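Local coordinates for protein ATP-dependent DNA helicase (Mycobacterium smegmatis, PDB 5V9X) that acts as an ATP-dependent 3'-to-5' helicase of the Lhr family, tracking along single-stranded DNA and unwinding RNA:DNA hybrids, at residues 549-554 / 802-807. Residues are numbered along the deposited sequence; the frame is centred on the assembly and turned at random.
With nucleotides of chain B.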
loop_
_atom_site.group_PDB
_atom_site.type_symbol
_atom_site.label_atom_id
_atom_site.label_comp_id
_atom_site.label_asym_id
_atom_site.label_seq_id
_atom_site.Cartn_x
_atom_site.Cartn_y
_atom_site.Cartn_z
ATOM N N ILE A 549 -7.861 -1.316 8.179
ATOM C CA ILE A 549 -7.114 -0.057 8.076
ATOM C C ILE A 549 -7.141 0.655 9.425
ATOM O O ILE A 549 -8.225 0.836 10.005
ATOM C CB ILE A 549 -7.700 0.823 6.973
ATOM C CG1 ILE A 549 -7.455 0.185 5.602
ATOM C CG2 ILE A 549 -7.094 2.218 7.024
ATOM C CD1 ILE A 549 -8.122 0.913 4.457
ATOM N N PRO A 550 -5.997 1.064 9.962
ATOM C CA PRO A 550 -5.976 1.657 11.301
ATOM C C PRO A 550 -6.316 3.138 11.295
ATOM O O PRO A 550 -6.124 3.851 10.306
ATOM C CB PRO A 550 -4.529 1.435 11.753
ATOM C CG PRO A 550 -3.751 1.469 10.480
ATOM C CD PRO A 550 -4.639 0.857 9.426
ATOM N N ASP A 551 -6.827 3.598 12.435
ATOM C CA ASP A 551 -7.019 5.023 12.684
ATOM C C ASP A 551 -5.663 5.633 13.004
ATOM O O ASP A 551 -5.123 5.442 14.096
ATOM C CB ASP A 551 -8.001 5.253 13.827
ATOM C CG ASP A 551 -9.447 5.087 13.401
ATOM O OD1 ASP A 551 -9.696 4.871 12.197
ATOM O OD2 ASP A 551 -10.337 5.179 14.275
ATOM N N ARG A 552 -5.097 6.355 12.046
ATOM C CA ARG A 552 -3.893 7.136 12.274
ATOM C C ARG A 552 -4.253 8.604 12.458
ATOM O O ARG A 552 -5.340 9.055 12.089
ATOM C CB ARG A 552 -2.903 6.973 11.117
ATOM C CG ARG A 552 -1.795 5.979 11.398
ATOM C CD ARG A 552 -1.781 4.864 10.375
ATOM N NE ARG A 552 -0.807 3.830 10.713
ATOM C CZ ARG A 552 -0.535 2.780 9.944
ATOM N NH1 ARG A 552 -1.163 2.623 8.784
ATOM N NH2 ARG A 552 0.365 1.888 10.333
ATOM N N GLY A 553 -3.322 9.348 13.045
ATOM C CA GLY A 553 -3.532 10.763 13.259
ATOM C C GLY A 553 -2.339 11.449 13.882
ATOM O O GLY A 553 -1.568 10.830 14.621
ATOM N N MET A 554 -2.182 12.735 13.593
ATOM C CA MET A 554 -1.041 13.503 14.060
ATOM C C MET A 554 -1.442 14.405 15.217
ATOM O O MET A 554 -2.545 14.957 15.240
ATOM C CB MET A 554 -0.447 14.341 12.929
ATOM C CG MET A 554 0.170 13.511 11.821
ATOM S SD MET A 554 1.731 14.200 11.241
ATOM C CE MET A 554 1.167 15.737 10.518
ATOM N N TRP A 802 -7.870 10.153 20.530
ATOM C CA TRP A 802 -7.431 10.427 21.895
ATOM C C TRP A 802 -7.952 9.377 22.868
ATOM O O TRP A 802 -7.296 9.080 23.873
ATOM C CB TRP A 802 -7.885 11.822 22.333
ATOM C CG TRP A 802 -9.370 11.956 22.538
ATOM C CD1 TRP A 802 -10.282 12.421 21.635
ATOM C CD2 TRP A 802 -10.114 11.629 23.724
ATOM N NE1 TRP A 802 -11.543 12.403 22.182
ATOM C CE2 TRP A 802 -11.468 11.919 23.461
ATOM C CE3 TRP A 802 -9.765 11.118 24.978
ATOM C CZ2 TRP A 802 -12.473 11.716 24.405
ATOM C CZ3 TRP A 802 -10.766 10.915 25.915
ATOM C CH2 TRP A 802 -12.103 11.214 25.622
ATOM N N HIS A 803 -9.123 8.805 22.583
ATOM C CA HIS A 803 -9.730 7.834 23.484
ATOM C C HIS A 803 -9.171 6.436 23.260
ATOM O O HIS A 803 -8.992 5.676 24.220
ATOM C CB HIS A 803 -11.246 7.844 23.309
ATOM C CG HIS A 803 -11.975 6.995 24.302
ATOM N ND1 HIS A 803 -12.727 5.901 23.934
ATOM C CD2 HIS A 803 -12.066 7.080 25.650
ATOM C CE1 HIS A 803 -13.252 5.349 25.013
ATOM N NE2 HIS A 803 -12.866 6.044 26.067
ATOM N N GLN A 804 -8.906 6.071 22.003
ATOM C CA GLN A 804 -8.185 4.831 21.735
ATOM C C GLN A 804 -6.852 4.817 22.470
ATOM O O GLN A 804 -6.519 3.845 23.155
ATOM C CB GLN A 804 -7.967 4.654 20.231
ATOM C CG GLN A 804 -9.179 4.160 19.462
ATOM C CD GLN A 804 -8.848 3.781 18.028
ATOM O OE1 GLN A 804 -7.682 3.753 17.635
ATOM N NE2 GLN A 804 -9.875 3.487 17.240
ATOM N N ARG A 805 -6.088 5.906 22.357
ATOM C CA ARG A 805 -4.782 5.982 23.006
ATOM C C ARG A 805 -4.901 5.822 24.516
ATOM O O ARG A 805 -4.157 5.048 25.129
ATOM C CB ARG A 805 -4.111 7.310 22.665
ATOM C CG ARG A 805 -3.728 7.447 21.212
ATOM C CD ARG A 805 -3.618 8.900 20.821
ATOM N NE ARG A 805 -3.050 9.052 19.489
ATOM C CZ ARG A 805 -3.108 10.174 18.783
ATOM N NH1 ARG A 805 -3.716 11.241 19.284
ATOM N NH2 ARG A 805 -2.559 10.228 17.578
ATOM N N GLN A 806 -5.833 6.550 25.132
ATOM C CA GLN A 806 -5.980 6.500 26.583
ATOM C C GLN A 806 -6.331 5.094 27.055
ATOM O O GLN A 806 -5.705 4.562 27.979
ATOM C CB GLN A 806 -7.040 7.504 27.032
ATOM C CG GLN A 806 -7.393 7.423 28.506
ATOM C CD GLN A 806 -8.392 8.486 28.917
ATOM O OE1 GLN A 806 -9.496 8.176 29.364
ATOM N NE2 GLN A 806 -8.008 9.748 28.766
ATOM N N ARG A 807 -7.328 4.469 26.423
ATOM C CA ARG A 807 -7.731 3.129 26.838
ATOM C C ARG A 807 -6.680 2.089 26.466
ATOM O O ARG A 807 -6.443 1.146 27.228
ATOM C CB ARG A 807 -9.083 2.770 26.223
ATOM C CG ARG A 807 -10.250 3.585 26.757
ATOM C CD ARG A 807 -10.449 3.374 28.251
ATOM N NE ARG A 807 -11.692 3.983 28.718
ATOM C CZ ARG A 807 -11.812 5.259 29.068
ATOM N NH1 ARG A 807 -10.761 6.066 29.006
ATOM N NH2 ARG A 807 -12.981 5.731 29.478
ATOM P P DG B 9 -10.671 4.102 -1.387
ATOM O OP1 DG B 9 -11.158 3.727 -2.733
ATOM O OP2 DG B 9 -10.661 5.522 -0.966
ATOM O "O5'" DG B 9 -11.490 3.274 -0.301
ATOM C "C5'" DG B 9 -11.403 1.856 -0.288
ATOM C "C4'" DG B 9 -12.087 1.286 0.939
ATOM O "O4'" DG B 9 -11.290 1.578 2.114
ATOM C "C3'" DG B 9 -13.480 1.841 1.213
ATOM O "O3'" DG B 9 -14.338 0.797 1.638
ATOM C "C2'" DG B 9 -13.244 2.868 2.319
ATOM C "C1'" DG B 9 -12.063 2.268 3.071
ATOM N N9 DG B 9 -11.209 3.270 3.700
ATOM C C8 DG B 9 -10.534 4.289 3.072
ATOM N N7 DG B 9 -9.841 5.032 3.888
ATOM C C5 DG B 9 -10.066 4.470 5.136
ATOM C C6 DG B 9 -9.574 4.851 6.404
ATOM O O6 DG B 9 -8.818 5.791 6.683
ATOM N N1 DG B 9 -10.045 4.015 7.413
ATOM C C2 DG B 9 -10.886 2.944 7.218
ATOM N N2 DG B 9 -11.232 2.253 8.316
ATOM N N3 DG B 9 -11.356 2.575 6.031
ATOM C C4 DG B 9 -10.905 3.384 5.039
ATOM P P DT B 8 -7.033 8.275 0.032
ATOM O OP1 DT B 8 -7.619 8.980 -1.126
ATOM O OP2 DT B 8 -7.348 8.735 1.402
ATOM O "O5'" DT B 8 -7.400 6.722 -0.064
ATOM C "C5'" DT B 8 -6.931 5.948 -1.164
ATOM C "C4'" DT B 8 -7.007 4.464 -0.850
ATOM O "O4'" DT B 8 -6.001 4.113 0.114
ATOM C "C3'" DT B 8 -8.319 4.010 -0.229
ATOM O "O3'" DT B 8 -9.178 3.528 -1.247
ATOM C "C2'" DT B 8 -7.908 2.885 0.745
ATOM C "C1'" DT B 8 -6.376 2.903 0.715
ATOM N N1 DT B 8 -5.745 2.831 2.064
ATOM C C2 DT B 8 -5.008 1.720 2.402
ATOM O O2 DT B 8 -4.838 0.779 1.650
ATOM N N3 DT B 8 -4.470 1.751 3.661
ATOM C C4 DT B 8 -4.595 2.762 4.598
ATOM O O4 DT B 8 -4.072 2.697 5.707
ATOM C C5 DT B 8 -5.382 3.898 4.179
ATOM C C7 DT B 8 -5.587 5.056 5.108
ATOM C C6 DT B 8 -5.912 3.877 2.948
#
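The guanidinium of R805 meets G553 O at its edge, in plane, with NH2 3.2 Å from that oxygen, while the carboxylate of D551 and the amide of Q804 lie with their planes only 6° apart. These two meetings join a DNA-contacting loop of the Lhr winged-helix region to helix 801-815 of the DEAD/H-associated region. The loop's R552 guanidinium has P550 CG 3.2 Å above one face, off its centre, and DT8 O4 of chain B beside its rim, close to the guanidinium plane. The axes of the D551 and Q804 side chains cross at about a right angle, and D551 OD2 stands 3.4 Å from Q804 NE2. The Q804 chain, extended beyond CG (chi2 -170°), carries its amide across to the loop. R805 is likewise extended from CG to NE, which takes its guanidinium to G553; the same NH2 also forms a salt bridge with E574 OE1. Helix 774-786 also bonds to the loop: R781 donates to D551 O, and E782 forms a salt bridge with R552. The two segments bury 137 Å² in total, a small contact whose closest pairs are all between polar atoms. On the DNA side, I549 wedges between two successive bases: CD1 is 3.8 Å from both DG9 C4 and DT8 C2 of chain B, and CG2 comes to 3.3 Å from DT8 O4 of chain B.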